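Local coordinates for protein ancestral D-type dye decolorizing peroxidase (Geotrichum candidum, PDB 7ANV) that probably oxidises dyes and other substrates with hydrogen peroxide, using a bound haem, at residues Y23-I28 / L178-D183; G246-F251 / S399-G404; R252-L257 / L392-Y397; I370-E375 / K387-L392. All blocks are in the same frame, centred on the assembly; numbering follows the deposited sequence.

In the fold
The four contacts trace two antiparallel four-stranded sheets that face each other, consistent with the paired ferredoxin-like halves of dye-decolorizing peroxidases. Contact 1 belongs to the N-terminal sheet; contacts 2, 3 and 4 belong to or border the C-terminal one. Contact 3 touches the haem directly, and contact 4, sharing Leu392 with it and centred 10 Å away, carries the same sheet out to its edge strand. Contact 2 lies at the other end of strand 247-256; the side chain of Val250 comes within about 7 Å of the haem, nearest atoms. Contact 1, centred 14 Å from contact 3, packs Tyr23 and Ile180 against Leu393, while Tyr23 stays about 13 Å from the haem, nearest atoms.

Contact 1: residues Y23-I28 / L178-D183; sequences YFFFKI and LTIQGD
Tyr23 and Ile180 are paired through both backbone bonds: Tyr23 N to Ile180 O measures 2.9 Å with an N-H...O angle of 173°, and Ile180 N returns a bond to Tyr23 O at 3.0 Å. Phe25 and Leu178 form the next hydrogen-bonded pair, but a lopsided one, since Phe25 N reaches Leu178 O at 2.8 Å whereas the bond from Leu178 N to Phe25 O is stretched to 3.5 Å and weak. Between them Phe24 and Thr179 are a non-hydrogen-bonded pair, and there Thr179 CA makes a C-H...O contact of 3.3 Å with Tyr23 O. With axes 171° apart, the strands are almost exactly antiparallel; 174-183 is one of the two outermost strands of the N-terminal sheet within this chain and 20-28 lies next to it, in the strand order of a ferredoxin-like fold.

Apolar contacts gather on the face bearing Tyr23, Phe25, Leu178 and Ile180. The Phe25 ring, its CG opposite the carbonyl carbon (chi1 -63°), runs beside Leu178 and points the same way, with Phe25 CD2 4.1 Å from Leu178 CB; farther out, Phe25 CE2 lies 3.8 Å from Ile180 CD1. Phe251 meets the rings of Tyr23 and Phe25 edge-to-face. A serine replacing Phe25 would probably leave a gap where the ring now packs against Leu178 and Ile180, and deprive Phe251 of one of its edge-to-face partners.

On the face of Phe24, polar atoms appear. Thr179 OG1 approaches Phe24 CD2 obliquely at 3.7 Å, but its hydrogen bond goes to Glu176; farther along, Gln181 NE2 bonds the syn lone pair of Asp183 OD2.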
# COMPACT_ATOMS: atom_id res chain seq x y z
N TYR A 23 -10.38 4.85 9.38
CA TYR A 23 -9.15 4.97 10.18
C TYR A 23 -9.38 6.06 11.21
O TYR A 23 -9.59 7.21 10.81
CB TYR A 23 -8.00 5.26 9.22
CG TYR A 23 -7.71 4.11 8.32
CD1 TYR A 23 -8.37 3.98 7.12
CD2 TYR A 23 -6.75 3.18 8.65
CE1 TYR A 23 -8.12 2.91 6.27
CE2 TYR A 23 -6.48 2.12 7.81
CZ TYR A 23 -7.16 2.00 6.62
OH TYR A 23 -6.91 0.96 5.77
N PHE A 24 -9.33 5.69 12.48
CA PHE A 24 -9.52 6.62 13.63
C PHE A 24 -8.15 6.84 14.28
O PHE A 24 -7.63 5.94 15.00
CB PHE A 24 -10.57 6.00 14.56
CG PHE A 24 -10.91 6.84 15.75
CD1 PHE A 24 -10.12 6.82 16.88
CD2 PHE A 24 -12.08 7.58 15.76
CE1 PHE A 24 -10.51 7.55 18.00
CE2 PHE A 24 -12.45 8.31 16.88
CZ PHE A 24 -11.64 8.29 17.99
N PHE A 25 -7.56 8.00 13.99
CA PHE A 25 -6.20 8.33 14.47
C PHE A 25 -6.39 9.06 15.80
O PHE A 25 -7.21 9.99 15.91
CB PHE A 25 -5.44 9.21 13.48
CG PHE A 25 -5.20 8.54 12.17
CD1 PHE A 25 -4.08 7.73 12.00
CD2 PHE A 25 -6.05 8.73 11.10
CE1 PHE A 25 -3.84 7.13 10.78
CE2 PHE A 25 -5.81 8.10 9.89
CZ PHE A 25 -4.69 7.33 9.72
N PHE A 26 -5.70 8.60 16.83
CA PHE A 26 -5.97 9.12 18.18
C PHE A 26 -4.68 9.49 18.89
O PHE A 26 -3.59 9.02 18.56
CB PHE A 26 -6.77 8.12 19.02
CG PHE A 26 -6.04 6.83 19.28
CD1 PHE A 26 -5.23 6.67 20.40
CD2 PHE A 26 -6.18 5.75 18.42
CE1 PHE A 26 -4.57 5.48 20.65
CE2 PHE A 26 -5.50 4.57 18.65
CZ PHE A 26 -4.71 4.43 19.76
N LYS A 27 -4.86 10.40 19.84
CA LYS A 27 -3.85 10.77 20.85
C LYS A 27 -4.34 10.19 22.17
O LYS A 27 -5.55 10.32 22.47
CB LYS A 27 -3.72 12.29 20.88
CG LYS A 27 -2.73 12.84 21.90
CD LYS A 27 -2.69 14.36 21.88
CE LYS A 27 -1.59 14.95 22.73
NZ LYS A 27 -1.98 16.31 23.18
N ILE A 28 -3.44 9.58 22.92
CA ILE A 28 -3.70 9.10 24.30
C ILE A 28 -3.56 10.30 25.23
O ILE A 28 -2.45 10.87 25.32
CB ILE A 28 -2.77 7.94 24.68
CG1 ILE A 28 -2.97 6.74 23.75
CG2 ILE A 28 -2.92 7.61 26.16
CD1 ILE A 28 -1.88 5.70 23.80
N LEU A 178 -7.89 12.68 13.85
CA LEU A 178 -8.33 12.65 12.45
C LEU A 178 -9.10 11.34 12.26
O LEU A 178 -8.65 10.28 12.76
CB LEU A 178 -7.11 12.72 11.51
CG LEU A 178 -7.42 12.62 10.02
CD1 LEU A 178 -8.17 13.84 9.51
CD2 LEU A 178 -6.14 12.42 9.21
N THR A 179 -10.20 11.42 11.52
CA THR A 179 -10.87 10.22 11.00
C THR A 179 -10.88 10.30 9.48
O THR A 179 -11.18 11.40 8.95
CB THR A 179 -12.28 10.09 11.58
OG1 THR A 179 -12.14 10.10 12.99
CG2 THR A 179 -12.97 8.81 11.16
N ILE A 180 -10.54 9.20 8.80
CA ILE A 180 -10.59 9.17 7.32
C ILE A 180 -11.41 7.93 6.99
O ILE A 180 -11.07 6.85 7.46
CB ILE A 180 -9.19 9.10 6.65
CG1 ILE A 180 -8.17 10.03 7.32
CG2 ILE A 180 -9.37 9.37 5.16
CD1 ILE A 180 -6.75 10.00 6.74
N GLN A 181 -12.36 8.09 6.10
CA GLN A 181 -13.16 6.96 5.59
C GLN A 181 -12.71 6.57 4.19
O GLN A 181 -12.62 7.45 3.30
CB GLN A 181 -14.63 7.38 5.59
CG GLN A 181 -15.55 6.25 5.15
CD GLN A 181 -16.98 6.74 5.14
OE1 GLN A 181 -17.49 7.14 6.18
NE2 GLN A 181 -17.59 6.81 3.96
N GLY A 182 -12.54 5.27 3.96
CA GLY A 182 -12.33 4.73 2.63
C GLY A 182 -13.54 3.97 2.18
O GLY A 182 -14.33 3.53 3.00
N ASP A 183 -13.69 3.85 0.88
CA ASP A 183 -14.84 3.19 0.25
C ASP A 183 -14.35 2.51 -1.02
O ASP A 183 -13.69 3.19 -1.85
CB ASP A 183 -15.90 4.24 -0.11
CG ASP A 183 -16.58 4.79 1.12
OD1 ASP A 183 -17.35 4.04 1.72
OD2 ASP A 183 -16.28 5.97 1.51

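Contact 2: residues G246-F251 / S399-G404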
# COMPACT_ATOMS: atom_id res chain seq x y z
N GLY A 246 3.71 -9.29 15.82
CA GLY A 246 3.24 -7.98 15.36
C GLY A 246 3.82 -7.67 13.99
O GLY A 246 4.71 -8.39 13.50
N SER A 247 3.33 -6.62 13.38
CA SER A 247 3.81 -6.17 12.06
C SER A 247 3.78 -4.64 12.06
O SER A 247 2.86 -4.02 12.71
CB SER A 247 3.01 -6.76 10.95
OG SER A 247 3.58 -6.47 9.68
N PHE A 248 4.69 -4.02 11.30
CA PHE A 248 4.67 -2.55 11.11
C PHE A 248 3.67 -2.19 10.01
O PHE A 248 3.70 -2.79 8.90
CB PHE A 248 6.07 -2.02 10.80
CG PHE A 248 7.00 -2.19 11.97
CD1 PHE A 248 7.02 -1.21 12.94
CD2 PHE A 248 7.84 -3.29 12.06
CE1 PHE A 248 7.84 -1.36 14.06
CE2 PHE A 248 8.66 -3.42 13.18
CZ PHE A 248 8.69 -2.44 14.14
N LEU A 249 2.78 -1.27 10.36
CA LEU A 249 1.72 -0.73 9.51
C LEU A 249 2.20 0.63 9.00
O LEU A 249 2.27 1.56 9.77
CB LEU A 249 0.47 -0.58 10.37
CG LEU A 249 -0.86 -0.29 9.68
CD1 LEU A 249 -2.02 -0.45 10.65
CD2 LEU A 249 -0.94 1.06 8.99
N VAL A 250 2.43 0.73 7.71
CA VAL A 250 2.69 2.03 7.04
C VAL A 250 1.37 2.56 6.51
O VAL A 250 0.74 1.88 5.69
CB VAL A 250 3.70 1.88 5.89
CG1 VAL A 250 3.81 3.19 5.13
CG2 VAL A 250 5.06 1.37 6.39
N PHE A 251 1.01 3.77 6.92
CA PHE A 251 -0.16 4.49 6.40
C PHE A 251 0.30 5.69 5.56
O PHE A 251 1.06 6.49 6.07
CB PHE A 251 -1.10 4.89 7.54
CG PHE A 251 -2.39 5.48 7.04
CD1 PHE A 251 -2.46 6.83 6.70
CD2 PHE A 251 -3.55 4.71 6.93
CE1 PHE A 251 -3.63 7.38 6.20
CE2 PHE A 251 -4.72 5.25 6.40
CZ PHE A 251 -4.76 6.58 6.06
N SER A 399 7.75 -6.65 8.48
CA SER A 399 8.47 -6.73 9.76
C SER A 399 9.52 -5.63 9.84
O SER A 399 10.00 -5.41 10.93
CB SER A 399 9.14 -8.06 9.93
OG SER A 399 10.08 -8.29 8.87
N ASN A 400 9.91 -5.06 8.71
CA ASN A 400 11.05 -4.11 8.65
C ASN A 400 10.71 -2.99 7.66
O ASN A 400 10.74 -3.23 6.43
CB ASN A 400 12.26 -4.93 8.24
CG ASN A 400 13.55 -4.19 8.44
OD1 ASN A 400 13.74 -3.13 7.84
ND2 ASN A 400 14.42 -4.77 9.27
N ILE A 401 10.41 -1.80 8.18
CA ILE A 401 9.95 -0.68 7.31
C ILE A 401 11.08 -0.32 6.34
O ILE A 401 10.80 -0.05 5.15
CB ILE A 401 9.48 0.51 8.16
CG1 ILE A 401 8.20 0.20 8.95
CG2 ILE A 401 9.27 1.74 7.29
CD1 ILE A 401 7.77 1.31 9.80
N GLU A 402 12.33 -0.39 6.80
CA GLU A 402 13.52 -0.03 5.97
C GLU A 402 13.63 -0.96 4.78
O GLU A 402 14.05 -0.54 3.71
CB GLU A 402 14.79 -0.13 6.81
CG GLU A 402 14.87 1.07 7.74
CD GLU A 402 14.27 1.00 9.14
OE1 GLU A 402 14.70 1.86 9.99
OE2 GLU A 402 13.37 0.15 9.38
N ASN A 403 13.27 -2.22 4.96
CA ASN A 403 13.45 -3.25 3.91
C ASN A 403 12.28 -3.25 2.93
O ASN A 403 12.48 -3.69 1.78
CB ASN A 403 13.57 -4.65 4.50
CG ASN A 403 14.90 -4.89 5.17
OD1 ASN A 403 15.82 -4.11 5.00
ND2 ASN A 403 15.00 -5.98 5.93
N GLY A 404 11.09 -2.86 3.40
CA GLY A 404 9.83 -2.88 2.65
C GLY A 404 9.47 -1.54 2.08
O GLY A 404 10.16 -1.08 1.13
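The Phe248 ring meets the carbonyl oxygen of Ser399 at its edge, close to the ring plane: Ser399 O is 3.2 Å from Phe248 CD2 and 3.3 Å from Phe248 CE2. Ile401 comes in obliquely nearer the root of the same ring, while Phe104 meets it edge-to-face and Phe475 with planes about 55° apart. Aromatic, aliphatic and carbonyl groups all touch this ring.

Ile401 carries the aliphatic part. Its side chain crosses that of Phe248 at about a right angle, with Ile401 CG1 3.6 Å from Phe248 CB. Because CD1 continues the chain in extended form (chi2 178°), Ile401 CD1 also reaches Phe248 CD1, at 4.1 Å. The same CG1 is 4.2 Å from Val250 CG2, so one isoleucine spans two residues of the strand that both point toward it.

No hydrogen bond joins the segments. The serine hydroxyls are held by other loop carbonyls, Ser247 OG by Ile225 O and Ser399 OG by Gly223 O, and Ser399 O takes a weak bond from Arg239. Within the loop, Gly404 N bonds Asn400 O at 3.1 Å, tightening the turn ahead of helix 405-413, where Gly404 occupies the N-cap position.

Strand 247-256 is thereby joined to the link between its neighbour, strand 391-398, and helix 405-413: Val250 also touches Phe405 of that helix, and Ile401 rests on Tyr473 of strand 466-476.

Contact 3: residues R252-L257 / L392-Y397. With HEM (protoporphyrin IX containing Fe), chain B.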
# COMPACT_ATOMS: atom_id res chain seq x y z
N ARG A 252 -0.22 5.82 4.35
CA ARG A 252 -0.05 7.02 3.52
C ARG A 252 -1.39 7.41 2.90
O ARG A 252 -2.02 6.59 2.25
CB ARG A 252 0.93 6.78 2.37
CG ARG A 252 2.29 6.27 2.79
CD ARG A 252 3.26 7.39 3.03
NE ARG A 252 3.72 7.99 1.79
CZ ARG A 252 4.30 9.19 1.66
NH1 ARG A 252 4.41 10.04 2.68
NH2 ARG A 252 4.78 9.54 0.47
N LYS A 253 -1.79 8.65 3.12
CA LYS A 253 -2.92 9.25 2.39
C LYS A 253 -2.39 9.80 1.07
O LYS A 253 -1.58 10.76 1.10
CB LYS A 253 -3.61 10.32 3.23
CG LYS A 253 -4.80 10.92 2.51
CD LYS A 253 -5.48 12.08 3.22
CE LYS A 253 -6.47 12.70 2.27
NZ LYS A 253 -7.15 13.90 2.82
N LEU A 254 -2.75 9.18 -0.04
CA LEU A 254 -2.21 9.52 -1.37
C LEU A 254 -3.38 10.05 -2.22
O LEU A 254 -4.21 9.26 -2.72
CB LEU A 254 -1.56 8.31 -2.04
CG LEU A 254 -0.45 7.69 -1.22
CD1 LEU A 254 0.12 6.45 -1.91
CD2 LEU A 254 0.65 8.72 -0.92
N GLN A 255 -3.41 11.37 -2.37
CA GLN A 255 -4.44 12.03 -3.20
C GLN A 255 -4.18 11.69 -4.68
O GLN A 255 -3.01 11.75 -5.10
CB GLN A 255 -4.38 13.53 -2.98
CG GLN A 255 -5.45 14.23 -3.79
CD GLN A 255 -5.35 15.72 -3.71
OE1 GLN A 255 -4.46 16.28 -3.06
NE2 GLN A 255 -6.27 16.39 -4.40
N GLN A 256 -5.22 11.39 -5.46
CA GLN A 256 -5.09 11.09 -6.90
C GLN A 256 -5.77 12.17 -7.73
O GLN A 256 -6.87 12.58 -7.37
CB GLN A 256 -5.63 9.70 -7.21
CG GLN A 256 -4.73 8.61 -6.63
CD GLN A 256 -5.35 7.25 -6.76
OE1 GLN A 256 -5.91 6.69 -5.82
NE2 GLN A 256 -5.22 6.70 -7.95
N LEU A 257 -5.10 12.59 -8.80
CA LEU A 257 -5.61 13.63 -9.73
C LEU A 257 -6.03 12.89 -11.01
O LEU A 257 -5.20 12.69 -11.92
CB LEU A 257 -4.48 14.63 -9.99
CG LEU A 257 -3.95 15.35 -8.75
CD1 LEU A 257 -2.89 16.36 -9.17
CD2 LEU A 257 -5.06 16.01 -7.97
N LEU A 392 -6.06 7.09 -2.58
CA LEU A 392 -5.79 5.79 -1.95
C LEU A 392 -5.37 6.02 -0.51
O LEU A 392 -4.46 6.84 -0.27
CB LEU A 392 -4.68 5.10 -2.75
CG LEU A 392 -4.37 3.67 -2.27
CD1 LEU A 392 -5.55 2.73 -2.48
CD2 LEU A 392 -3.14 3.16 -2.99
N LEU A 393 -6.00 5.31 0.40
CA LEU A 393 -5.50 5.12 1.78
C LEU A 393 -4.60 3.91 1.67
O LEU A 393 -5.08 2.72 1.67
CB LEU A 393 -6.65 4.96 2.77
CG LEU A 393 -7.69 6.09 2.69
CD1 LEU A 393 -8.78 5.85 3.71
CD2 LEU A 393 -7.05 7.47 2.87
N PHE A 394 -3.32 4.21 1.46
CA PHE A 394 -2.30 3.17 1.25
C PHE A 394 -1.95 2.60 2.61
O PHE A 394 -1.53 3.36 3.49
CB PHE A 394 -1.08 3.72 0.51
CG PHE A 394 0.05 2.73 0.40
CD1 PHE A 394 1.00 2.65 1.41
CD2 PHE A 394 0.11 1.84 -0.65
CE1 PHE A 394 2.03 1.72 1.36
CE2 PHE A 394 1.17 0.92 -0.71
CZ PHE A 394 2.11 0.88 0.28
N VAL A 395 -2.02 1.27 2.75
CA VAL A 395 -1.58 0.58 3.98
C VAL A 395 -0.70 -0.59 3.55
O VAL A 395 -1.15 -1.37 2.70
CB VAL A 395 -2.77 0.13 4.86
CG1 VAL A 395 -2.37 -0.83 5.99
CG2 VAL A 395 -3.50 1.33 5.44
N CYS A 396 0.45 -0.76 4.16
CA CYS A 396 1.19 -1.99 3.94
C CYS A 396 1.78 -2.46 5.26
O CYS A 396 2.01 -1.63 6.16
CB CYS A 396 2.18 -1.84 2.79
SG CYS A 396 3.65 -0.87 3.18
N TYR A 397 1.99 -3.77 5.31
CA TYR A 397 2.57 -4.47 6.47
C TYR A 397 3.90 -5.11 6.08
O TYR A 397 4.05 -5.65 4.97
CB TYR A 397 1.59 -5.52 6.99
CG TYR A 397 0.31 -4.94 7.53
CD1 TYR A 397 0.28 -4.41 8.82
CD2 TYR A 397 -0.83 -4.84 6.75
CE1 TYR A 397 -0.89 -3.92 9.37
CE2 TYR A 397 -1.99 -4.27 7.27
CZ TYR A 397 -2.01 -3.82 8.58
OH TYR A 397 -3.14 -3.27 9.12
CHA HEM B . 0.59 -2.98 -7.25
CHB HEM B . -1.74 1.20 -7.99
CHC HEM B . 0.89 3.26 -4.39
CHD HEM B . 3.45 -0.84 -4.00
C1A HEM B . -0.27 -2.01 -7.74
C2A HEM B . -1.23 -2.23 -8.76
C3A HEM B . -1.87 -1.05 -8.99
C4A HEM B . -1.34 -0.10 -8.07
CMA HEM B . -3.00 -0.79 -9.98
CAA HEM B . -1.44 -3.52 -9.55
CBA HEM B . -2.25 -4.58 -8.83
CGA HEM B . -1.43 -5.72 -8.29
O1A HEM B . -0.44 -6.22 -8.85
O2A HEM B . -1.78 -6.18 -7.25
C1B HEM B . -1.22 2.12 -7.05
C2B HEM B . -1.70 3.46 -6.90
C3B HEM B . -0.99 4.04 -5.89
C4B HEM B . -0.04 3.01 -5.40
CMB HEM B . -2.78 4.12 -7.71
CAB HEM B . -1.10 5.39 -5.28
CBB HEM B . -2.20 6.18 -5.33
C1C HEM B . 1.85 2.32 -3.97
C2C HEM B . 2.87 2.54 -3.04
C3C HEM B . 3.61 1.37 -2.97
C4C HEM B . 3.01 0.44 -3.86
CMC HEM B . 3.09 3.84 -2.27
CAC HEM B . 4.80 1.04 -2.18
CBC HEM B . 5.63 1.96 -1.72
C1D HEM B . 2.80 -1.76 -4.83
C2D HEM B . 3.26 -3.16 -4.86
C3D HEM B . 2.46 -3.74 -5.79
C4D HEM B . 1.55 -2.70 -6.30
CMD HEM B . 4.35 -3.87 -4.07
CAD HEM B . 2.50 -5.19 -6.21
CBD HEM B . 3.57 -5.48 -7.28
CGD HEM B . 3.68 -6.95 -7.58
O1D HEM B . 3.71 -7.26 -8.79
O2D HEM B . 3.79 -7.80 -6.66
NA HEM B . -0.35 -0.69 -7.31
NB HEM B . -0.26 1.90 -6.14
NC HEM B . 1.97 1.06 -4.51
ND HEM B . 1.81 -1.50 -5.72
FE HEM B . 0.84 0.14 -5.98
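Arg252 and Phe394 bond through both backbone groups, Arg252 N to Phe394 O at 2.9 Å and Phe394 N to Arg252 O at 2.8 Å. Leu254 and Leu392 repeat the pattern: Leu254 N to Leu392 O and Leu392 N to Leu254 O are both 2.9 Å. The charged ends lead elsewhere, Arg252 to Asp117 and Lys253 to Asp132 and Asp389, while Gln256 NE2 is bonded to Glu193.

On the face of Lys253 and Leu393, Lys253 CG lies 4.1 Å from Leu393 CD2, the two chains running side by side. On the haem-facing side Leu254 CD1 packs 3.8 Å from Phe394 CB. With CG opposite the backbone N (chi1 174°), the Phe394 ring reaches down to the porphyrin, Phe394 CE2 being 3.3 Å from haem C2C, and the haem methyl CMC stands over the centre of one ring face. Leu392 CD2 adds a contact of 3.7 Å with haem C3B.

Together Leu254, Gln256, Leu392 and Phe394 line the haem pocket from the C-terminal sheet. Leu392 and Phe394 also join Arg367 around a bound oxygen molecule, consistent with the distal side of a dye-decolorizing peroxidase haem.

Contact 4: residues I370-E375 / K387-L392; sequences IPYGPE and KHDRGL. With HEM (protoporphyrin IX containing Fe), chain B; SO4 (sulfate ion), chain D; SO4 (sulfate ion), chain G.
Tyr372 is turned over Gly391 by a first torsion of 75°, which sets CG between the backbone N and the carbonyl carbon. The ring therefore lies across the opposing backbone, with Gly391 N 3.3 Å above the ring plane near its centre; a side chain on Gly391 would be tight against Tyr372 CE1. A comparable torsion in Arg390 (chi1 62°), with a bend at chi3, carries its guanidinium back to the loop: Arg390 NE bonds Pro374 O at 2.7 Å, nearly in the guanidinium plane, and Arg390 NH2 adds weak bonds to the carbonyls of Pro374 and Glu375 beside its salt bridge to Glu380.

Tyr372 OH donates to Asp389 OD1 at 2.7 Å, on the syn side but 33° out of the carboxylate plane, the other oxygen being taken by Lys253. A valine in place of Tyr372 would probably uncover the Gly391 backbone and leave Asp389 OD1 without its hydroxyl donor.

Backbone bonds from Tyr372 N to Gly391 O, 2.9 Å, and from Gly391 N to Tyr372 O, 3.0 Å, join strand 366-372, an edge strand of the C-terminal ferredoxin-like sheet, to strand 391-398; helix 378-383 lies in the connection between them.

At the outer end Pro374 CG packs against His388 CB. The imidazole holds two sulfates at its edge, His388 ND1 at 2.6 Å from O3 of one and His388 NE2 at 2.8 Å from O3 of the other, which suggests a doubly protonated ring.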
# COMPACT_ATOMS: atom_id res chain seq x y z
N ILE A 370 -7.30 1.03 0.68
CA ILE A 370 -8.68 1.19 0.18
C ILE A 370 -8.74 2.56 -0.48
O ILE A 370 -8.14 3.50 0.01
CB ILE A 370 -9.71 1.02 1.32
CG1 ILE A 370 -11.13 0.98 0.79
CG2 ILE A 370 -9.50 2.07 2.39
CD1 ILE A 370 -12.15 0.57 1.82
N PRO A 371 -9.46 2.70 -1.62
CA PRO A 371 -9.70 4.01 -2.17
C PRO A 371 -10.48 4.91 -1.18
O PRO A 371 -11.19 4.38 -0.31
CB PRO A 371 -10.56 3.71 -3.41
CG PRO A 371 -10.18 2.32 -3.78
CD PRO A 371 -9.98 1.62 -2.46
N TYR A 372 -10.38 6.22 -1.36
CA TYR A 372 -11.24 7.18 -0.65
C TYR A 372 -11.76 8.22 -1.63
O TYR A 372 -11.16 8.51 -2.67
CB TYR A 372 -10.50 7.85 0.50
CG TYR A 372 -9.50 8.90 0.09
CD1 TYR A 372 -8.17 8.59 -0.16
CD2 TYR A 372 -9.89 10.23 -0.01
CE1 TYR A 372 -7.25 9.59 -0.51
CE2 TYR A 372 -8.99 11.23 -0.34
CZ TYR A 372 -7.67 10.91 -0.61
OH TYR A 372 -6.79 11.91 -0.91
N GLY A 373 -12.88 8.80 -1.23
CA GLY A 373 -13.44 9.97 -1.91
C GLY A 373 -14.47 9.58 -2.95
O GLY A 373 -14.67 8.41 -3.31
N PRO A 374 -15.16 10.60 -3.49
CA PRO A 374 -16.23 10.38 -4.44
C PRO A 374 -15.65 10.04 -5.81
O PRO A 374 -14.46 10.31 -6.09
CB PRO A 374 -16.94 11.74 -4.46
CG PRO A 374 -15.83 12.71 -4.21
CD PRO A 374 -14.96 12.02 -3.17
N GLU A 375 -16.51 9.46 -6.64
CA GLU A 375 -16.26 9.27 -8.08
C GLU A 375 -16.10 10.63 -8.76
O GLU A 375 -16.58 11.63 -8.23
CB GLU A 375 -17.38 8.49 -8.74
CG GLU A 375 -17.49 7.07 -8.22
CD GLU A 375 -16.26 6.27 -8.60
OE1 GLU A 375 -16.11 5.99 -9.81
OE2 GLU A 375 -15.43 6.01 -7.70
N LYS A 387 -11.55 18.64 -8.75
CA LYS A 387 -12.24 19.55 -7.79
C LYS A 387 -12.36 18.89 -6.41
O LYS A 387 -12.41 19.62 -5.43
CB LYS A 387 -13.57 19.99 -8.40
CG LYS A 387 -13.43 20.74 -9.72
CD LYS A 387 -14.77 21.20 -10.34
CE LYS A 387 -15.38 22.43 -9.70
NZ LYS A 387 -16.23 23.15 -10.68
N HIS A 388 -12.36 17.56 -6.30
CA HIS A 388 -12.72 16.84 -5.06
C HIS A 388 -11.54 15.98 -4.61
O HIS A 388 -10.79 15.50 -5.48
CB HIS A 388 -13.99 16.03 -5.28
CG HIS A 388 -15.13 16.91 -5.66
ND1 HIS A 388 -15.65 17.81 -4.77
CD2 HIS A 388 -15.77 17.10 -6.83
CE1 HIS A 388 -16.60 18.52 -5.38
NE2 HIS A 388 -16.70 18.08 -6.64
N ASP A 389 -11.38 15.83 -3.30
CA ASP A 389 -10.30 15.01 -2.69
C ASP A 389 -10.69 13.54 -2.86
O ASP A 389 -11.78 13.16 -2.38
CB ASP A 389 -10.09 15.40 -1.23
CG ASP A 389 -8.87 14.80 -0.56
OD1 ASP A 389 -7.97 14.31 -1.28
OD2 ASP A 389 -8.88 14.76 0.71
N ARG A 390 -9.84 12.78 -3.52
CA ARG A 390 -10.02 11.32 -3.71
C ARG A 390 -8.64 10.72 -3.87
O ARG A 390 -7.70 11.46 -4.20
CB ARG A 390 -10.87 11.00 -4.93
CG ARG A 390 -10.27 11.45 -6.25
CD ARG A 390 -11.07 10.96 -7.45
NE ARG A 390 -12.40 11.55 -7.41
CZ ARG A 390 -12.72 12.78 -7.79
NH1 ARG A 390 -11.79 13.61 -8.22
NH2 ARG A 390 -13.97 13.20 -7.65
N GLY A 391 -8.52 9.44 -3.62
CA GLY A 391 -7.23 8.75 -3.81
C GLY A 391 -7.22 7.43 -3.11
O GLY A 391 -8.22 6.68 -3.18
N LEU A 392 -6.06 7.09 -2.58
CA LEU A 392 -5.79 5.79 -1.95
C LEU A 392 -5.37 6.02 -0.51
O LEU A 392 -4.46 6.84 -0.27
CB LEU A 392 -4.68 5.10 -2.75
CG LEU A 392 -4.37 3.67 -2.27
CD1 LEU A 392 -5.55 2.73 -2.48
CD2 LEU A 392 -3.14 3.16 -2.99
CHA HEM B . 0.59 -2.98 -7.25
CHB HEM B . -1.74 1.20 -7.99
CHC HEM B . 0.89 3.26 -4.39
CHD HEM B . 3.45 -0.84 -4.00
C1A HEM B . -0.27 -2.01 -7.74
C2A HEM B . -1.23 -2.23 -8.76
C3A HEM B . -1.87 -1.05 -8.99
C4A HEM B . -1.34 -0.10 -8.07
CMA HEM B . -3.00 -0.79 -9.98
CAA HEM B . -1.44 -3.52 -9.55
CBA HEM B . -2.25 -4.58 -8.83
CGA HEM B . -1.43 -5.72 -8.29
O1A HEM B . -0.44 -6.22 -8.85
O2A HEM B . -1.78 -6.18 -7.25
C1B HEM B . -1.22 2.12 -7.05
C2B HEM B . -1.70 3.46 -6.90
C3B HEM B . -0.99 4.04 -5.89
C4B HEM B . -0.04 3.01 -5.40
CMB HEM B . -2.78 4.12 -7.71
CAB HEM B . -1.10 5.39 -5.28
CBB HEM B . -2.20 6.18 -5.33
C1C HEM B . 1.85 2.32 -3.97
C2C HEM B . 2.87 2.54 -3.04
C3C HEM B . 3.61 1.37 -2.97
C4C HEM B . 3.01 0.44 -3.86
CMC HEM B . 3.09 3.84 -2.27
CAC HEM B . 4.80 1.04 -2.18
CBC HEM B . 5.63 1.96 -1.72
C1D HEM B . 2.80 -1.76 -4.83
C2D HEM B . 3.26 -3.16 -4.86
C3D HEM B . 2.46 -3.74 -5.79
C4D HEM B . 1.55 -2.70 -6.30
CMD HEM B . 4.35 -3.87 -4.07
CAD HEM B . 2.50 -5.19 -6.21
CBD HEM B . 3.57 -5.48 -7.28
CGD HEM B . 3.68 -6.95 -7.58
O1D HEM B . 3.71 -7.26 -8.79
O2D HEM B . 3.79 -7.80 -6.66
NA HEM B . -0.35 -0.69 -7.31
NB HEM B . -0.26 1.90 -6.14
NC HEM B . 1.97 1.06 -4.51
ND HEM B . 1.81 -1.50 -5.72
FE HEM B . 0.84 0.14 -5.98
S SO4 D . -14.30 17.52 -1.46
O1 SO4 D . -14.82 16.21 -1.74
O2 SO4 D . -12.86 17.53 -1.53
O3 SO4 D . -14.84 18.49 -2.39
O4 SO4 D . -14.68 17.89 -0.12
S SO4 G . -18.54 19.47 -9.32
O1 SO4 G . -17.34 18.70 -9.63
O2 SO4 G . -19.70 18.77 -9.81
O3 SO4 G . -18.66 19.62 -7.88
O4 SO4 G . -18.41 20.77 -9.94